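Local coordinates for DYNE7 (Micromonospora chersina, PDB 2XEM), which is a hot-dog fold thioesterase of dynemicin biosynthesis that binds a polyene ketone and probably releases the polyketide chain from its synthase, at residues F99-V104 / L111-R116; V12-V17 / F78-V83. All blocks are in the same frame, centred on the assembly; numbering follows the deposited sequence.

Interaction 1. Residues F99-V104 / L111-R116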
# COMPACT_ATOMS: atom_id res chain seq x y z
N PHE D 99 4.73 -1.82 -20.73
CA PHE D 99 3.39 -2.14 -20.20
C PHE D 99 2.37 -1.23 -20.82
O PHE D 99 2.60 -0.03 -20.90
CB PHE D 99 3.33 -2.02 -18.67
CG PHE D 99 4.38 -2.80 -17.91
CD1 PHE D 99 4.11 -4.07 -17.42
CD2 PHE D 99 5.64 -2.25 -17.66
CE1 PHE D 99 5.08 -4.79 -16.71
CE2 PHE D 99 6.61 -2.97 -16.96
CZ PHE D 99 6.32 -4.24 -16.49
N ASP D 100 1.26 -1.82 -21.31
CA ASP D 100 0.03 -1.11 -21.60
C ASP D 100 -0.95 -1.45 -20.49
O ASP D 100 -1.05 -2.62 -20.10
CB ASP D 100 -0.57 -1.56 -22.95
CG ASP D 100 0.08 -0.97 -24.20
OD1 ASP D 100 0.99 -0.11 -24.07
OD2 ASP D 100 -0.36 -1.32 -25.30
N TYR D 101 -1.67 -0.45 -19.97
CA TYR D 101 -2.70 -0.71 -18.95
C TYR D 101 -4.03 -0.43 -19.60
O TYR D 101 -4.35 0.73 -19.86
CB TYR D 101 -2.54 0.21 -17.73
CG TYR D 101 -1.20 0.17 -17.04
CD1 TYR D 101 -1.06 -0.45 -15.81
CD2 TYR D 101 -0.10 0.85 -17.57
CE1 TYR D 101 0.15 -0.39 -15.11
CE2 TYR D 101 1.12 0.88 -16.89
CZ TYR D 101 1.23 0.29 -15.65
OH TYR D 101 2.38 0.41 -14.93
N VAL D 102 -4.77 -1.49 -19.89
CA VAL D 102 -6.01 -1.38 -20.65
C VAL D 102 -7.20 -1.76 -19.78
O VAL D 102 -7.27 -2.91 -19.30
CB VAL D 102 -5.93 -2.22 -21.97
CG1 VAL D 102 -7.22 -2.06 -22.79
CG2 VAL D 102 -4.70 -1.82 -22.80
N ARG D 103 -8.12 -0.81 -19.54
CA ARG D 103 -9.41 -1.17 -18.94
C ARG D 103 -10.23 -1.94 -19.98
O ARG D 103 -10.48 -1.41 -21.06
CB ARG D 103 -10.19 0.06 -18.42
CG ARG D 103 -11.60 -0.31 -17.94
CD ARG D 103 -12.39 0.82 -17.32
NE ARG D 103 -12.49 1.98 -18.19
CZ ARG D 103 -12.13 3.21 -17.83
NH1 ARG D 103 -11.65 3.44 -16.61
NH2 ARG D 103 -12.25 4.21 -18.69
N VAL D 104 -10.61 -3.19 -19.65
CA VAL D 104 -11.43 -4.04 -20.52
C VAL D 104 -12.88 -4.15 -20.03
O VAL D 104 -13.72 -4.65 -20.76
CB VAL D 104 -10.79 -5.43 -20.77
CG1 VAL D 104 -9.48 -5.27 -21.54
CG2 VAL D 104 -10.59 -6.21 -19.46
N LEU D 111 -7.19 2.54 -23.06
CA LEU D 111 -5.81 2.65 -22.61
C LEU D 111 -5.72 3.68 -21.48
O LEU D 111 -5.86 4.88 -21.70
CB LEU D 111 -4.87 3.04 -23.79
CG LEU D 111 -3.36 3.07 -23.48
CD1 LEU D 111 -2.83 1.68 -23.18
CD2 LEU D 111 -2.57 3.73 -24.62
N LEU D 112 -5.51 3.21 -20.26
CA LEU D 112 -5.43 4.08 -19.08
C LEU D 112 -4.09 4.73 -18.97
O LEU D 112 -4.00 5.89 -18.57
CB LEU D 112 -5.71 3.28 -17.78
CG LEU D 112 -7.12 2.65 -17.64
CD1 LEU D 112 -7.29 2.00 -16.26
CD2 LEU D 112 -8.23 3.66 -17.87
N ALA D 113 -3.04 4.00 -19.36
CA ALA D 113 -1.67 4.33 -19.04
C ALA D 113 -0.74 3.43 -19.82
O ALA D 113 -1.16 2.39 -20.34
CB ALA D 113 -1.41 4.13 -17.54
N GLN D 114 0.53 3.86 -19.92
CA GLN D 114 1.61 2.98 -20.38
C GLN D 114 2.76 3.09 -19.39
O GLN D 114 2.83 4.05 -18.62
CB GLN D 114 2.06 3.32 -21.81
CG GLN D 114 1.01 2.94 -22.88
CD GLN D 114 1.41 3.39 -24.24
OE1 GLN D 114 1.70 4.56 -24.47
NE2 GLN D 114 1.42 2.48 -25.20
N GLY D 115 3.63 2.09 -19.39
CA GLY D 115 4.77 2.10 -18.50
C GLY D 115 5.96 1.35 -19.03
O GLY D 115 5.88 0.66 -20.06
N ARG D 116 7.08 1.48 -18.31
CA ARG D 116 8.32 0.79 -18.64
C ARG D 116 9.05 0.54 -17.35
O ARG D 116 8.94 1.33 -16.42
CB ARG D 116 9.25 1.65 -19.53
CG ARG D 116 8.77 1.94 -20.92
CD ARG D 116 9.86 2.68 -21.73
NE ARG D 116 10.43 3.86 -21.05
CZ ARG D 116 9.94 5.09 -21.10
NH1 ARG D 116 8.83 5.35 -21.77
NH2 ARG D 116 10.57 6.09 -20.49

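Interaction 2. Residues V12-V17 / F78-V83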
# COMPACT_ATOMS: atom_id res chain seq x y z
N VAL D 12 -0.52 -11.06 -20.41
CA VAL D 12 -1.63 -10.34 -19.81
C VAL D 12 -1.73 -10.68 -18.34
O VAL D 12 -1.89 -11.86 -17.99
CB VAL D 12 -2.96 -10.58 -20.54
CG1 VAL D 12 -4.12 -9.86 -19.82
CG2 VAL D 12 -2.87 -10.13 -21.99
N HIS D 13 -1.55 -9.65 -17.47
CA HIS D 13 -1.87 -9.77 -16.06
C HIS D 13 -3.16 -9.04 -15.79
O HIS D 13 -3.22 -7.83 -16.00
CB HIS D 13 -0.73 -9.24 -15.18
CG HIS D 13 -1.09 -9.12 -13.73
ND1 HIS D 13 -1.26 -10.21 -12.92
CD2 HIS D 13 -1.36 -8.00 -13.01
CE1 HIS D 13 -1.60 -9.74 -11.74
NE2 HIS D 13 -1.65 -8.41 -11.74
N ARG D 14 -4.20 -9.76 -15.35
CA ARG D 14 -5.51 -9.19 -15.05
C ARG D 14 -5.53 -8.65 -13.62
O ARG D 14 -5.18 -9.36 -12.69
CB ARG D 14 -6.57 -10.27 -15.24
CG ARG D 14 -8.01 -9.79 -15.10
CD ARG D 14 -8.95 -10.98 -15.12
NE ARG D 14 -10.31 -10.65 -14.68
CZ ARG D 14 -10.73 -10.69 -13.42
NH1 ARG D 14 -9.88 -10.99 -12.44
NH2 ARG D 14 -11.99 -10.41 -13.13
N HIS D 15 -5.97 -7.40 -13.45
CA HIS D 15 -6.09 -6.79 -12.13
C HIS D 15 -7.45 -6.11 -11.97
O HIS D 15 -7.82 -5.31 -12.81
CB HIS D 15 -4.92 -5.84 -11.86
CG HIS D 15 -5.12 -4.95 -10.68
ND1 HIS D 15 -5.66 -3.71 -10.87
CD2 HIS D 15 -4.94 -5.14 -9.35
CE1 HIS D 15 -5.82 -3.18 -9.68
NE2 HIS D 15 -5.39 -3.97 -8.73
N VAL D 16 -8.18 -6.43 -10.91
CA VAL D 16 -9.42 -5.71 -10.60
C VAL D 16 -9.07 -4.61 -9.58
O VAL D 16 -8.50 -4.91 -8.53
CB VAL D 16 -10.56 -6.66 -10.13
CG1 VAL D 16 -11.81 -5.88 -9.71
CG2 VAL D 16 -10.90 -7.68 -11.23
N VAL D 17 -9.41 -3.35 -9.90
CA VAL D 17 -9.14 -2.21 -9.01
C VAL D 17 -9.95 -2.33 -7.72
O VAL D 17 -11.19 -2.52 -7.74
CB VAL D 17 -9.39 -0.86 -9.70
CG1 VAL D 17 -9.13 0.31 -8.73
CG2 VAL D 17 -8.54 -0.70 -10.99
N PHE D 78 -13.37 -1.25 -9.11
CA PHE D 78 -14.05 -2.35 -9.81
C PHE D 78 -13.69 -2.47 -11.28
O PHE D 78 -14.15 -3.43 -11.91
CB PHE D 78 -15.59 -2.32 -9.67
CG PHE D 78 -16.19 -2.35 -8.28
CD1 PHE D 78 -16.74 -1.20 -7.72
CD2 PHE D 78 -16.30 -3.55 -7.57
CE1 PHE D 78 -17.34 -1.24 -6.46
CE2 PHE D 78 -16.90 -3.59 -6.31
CZ PHE D 78 -17.40 -2.43 -5.75
N ASP D 79 -12.90 -1.52 -11.85
CA ASP D 79 -12.40 -1.64 -13.22
C ASP D 79 -11.57 -2.91 -13.33
O ASP D 79 -10.78 -3.22 -12.44
CB ASP D 79 -11.52 -0.45 -13.63
CG ASP D 79 -12.23 0.85 -13.97
OD1 ASP D 79 -13.49 0.85 -14.04
OD2 ASP D 79 -11.54 1.86 -14.20
N GLU D 80 -11.79 -3.65 -14.41
CA GLU D 80 -10.93 -4.77 -14.75
C GLU D 80 -9.86 -4.26 -15.72
O GLU D 80 -10.17 -3.79 -16.82
CB GLU D 80 -11.75 -5.93 -15.34
CG GLU D 80 -10.90 -7.11 -15.78
CD GLU D 80 -11.69 -8.19 -16.50
OE1 GLU D 80 -11.04 -9.14 -17.01
OE2 GLU D 80 -12.93 -8.08 -16.61
N VAL D 81 -8.61 -4.28 -15.26
CA VAL D 81 -7.48 -3.72 -16.01
C VAL D 81 -6.59 -4.86 -16.45
O VAL D 81 -6.22 -5.70 -15.64
CB VAL D 81 -6.68 -2.66 -15.19
CG1 VAL D 81 -5.50 -2.08 -16.00
CG2 VAL D 81 -7.60 -1.54 -14.67
N GLU D 82 -6.28 -4.90 -17.76
CA GLU D 82 -5.25 -5.80 -18.25
C GLU D 82 -3.92 -5.07 -18.27
O GLU D 82 -3.79 -4.03 -18.92
CB GLU D 82 -5.59 -6.30 -19.63
CG GLU D 82 -6.72 -7.29 -19.61
CD GLU D 82 -6.98 -7.90 -20.97
OE1 GLU D 82 -6.32 -7.52 -21.96
OE2 GLU D 82 -7.87 -8.77 -21.03
N VAL D 83 -2.96 -5.57 -17.49
CA VAL D 83 -1.59 -5.06 -17.48
C VAL D 83 -0.84 -5.93 -18.51
O VAL D 83 -0.53 -7.08 -18.24
CB VAL D 83 -0.95 -5.08 -16.07
CG1 VAL D 83 0.45 -4.45 -16.10
CG2 VAL D 83 -1.85 -4.35 -15.05

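Interaction 1. Residues F99-V104 / L111-R116
Tyr101 faces two residues of the neighbouring strand at once, Leu112 and Ala113, in a classic beta bulge. Its backbone N donates to Ala113 O at 2.9 Å, while its O takes the N-H of Leu112 at 2.8 Å. That second bond runs nearly straight out from the carbonyl, with a C=O...N angle of 170°. Past the bulge the register has shifted by one, and Val102 is paired with Leu111. The Tyr101 ring is turned back beside its own backbone N (chi1 -56°). Its CD2 side runs along Ala113, with CD2 3.5 Å from Ala113 CB, and its CE2 edge reaches the backbone at Gln114 and Gly115. A CB at Gly115 would probably crowd the tyrosine hydroxyl, consistent with a glycine at this place. That hydroxyl bonds to Tyr33 O and Gln37 NE2 of helix 32-48. The two strands, 94-105 and 110-124, form an antiparallel hairpin in the hot-dog sheet, and the side of the sheet that carries Phe99, Tyr101 and Ala113 packs on helix 32-48, which the sheet wraps. Phe99 and Gly115 make a hydrogen-bonded pair, and the CD2 edge of the Phe99 ring lies against the glycine carbonyl. On the other face Asp100 and Gln114 lie side by side. Gln114 NE2 donates to Asp100 OD1 at 2.9 Å, on the syn side but 32° out of the carboxylate plane. Gln114 OE1 accepts a hydrogen bond from Tyr72 OH, so both ends of the amide are held and its rotation is fixed. Beside this pair Leu111 CD1 touches Val102 CG2 at 4.0 Å. From the bulge, Leu112 CD2 sits over one face of the Arg103 guanidinium, toward its rim, 3.7 Å from Arg103 NH1, whose charge is met by Asp79.

Interaction 2. Residues V12-V17 / F78-V83
Arg14 NE meets Glu80 OE1 at 2.9 Å across two antiparallel strands of the hot-dog sheet. The N-terminal strand 11-16 here pairs with strand 80-91. The salt bridge includes a weak hydrogen bond, bent to 138° at the hydrogen. OE1 comes in at the edge of the guanidinium, and the two flat groups are 65° apart. Both chains are extended: Arg14 runs straight from CG to NE with its CG anti to the backbone N (chi1 -174°), and the two side chains cross at about a right angle. With an alanine in place of Glu80 the carboxylate is gone, and the Arg14 guanidinium would probably lose its mate across the strands and be freer to turn. On the same face Val12 CG1 crosses the Glu82 chain obliquely, 3.7 Å from Glu82 CD; Glu82 OE1 is paired with Arg84. Backbone bonds join His13 to Val83 and His15 to Val81, two in each pair. The pairing runs on past the strand ends, where Val17 N donates to Asp79 O and Phe78 N to Val17 O. The other face turns to helix 32-48. The His13 ring meets His43 there, the His15 ring meets Trp36, and Val83 packs on Cys40. The Asp79 carboxylate is held in turn by Ser76 N, and Phe78 packs on Met53 of a second subunit. Between the strands on the helix side, Val17 CG2 touches Val81 CG2 at 3.9 Å.

How the interactions relate
Both interactions are antiparallel pairings in one sheet, and strands 80-91 and 94-105 sit next to each other in it. The centres are 10 Å apart. Val102 O lies 2.7 Å from Glu82 N, a probable hydrogen bond, and Arg103 NH1 bridges to Asp79 OD2 at 2.9 Å. Interaction 1 is the more buried and joins strands close in sequence; interaction 2 brings the N-terminal strand to a segment 61 residues on. Helix 32-48 covers one face of each. There interaction 1 offers Phe99 and Tyr101, and interaction 2 histidines and valines. On the opposite face an amide-carboxylate bond contrasts with an arginine-glutamate salt bridge. Only interaction 1 has a bulge.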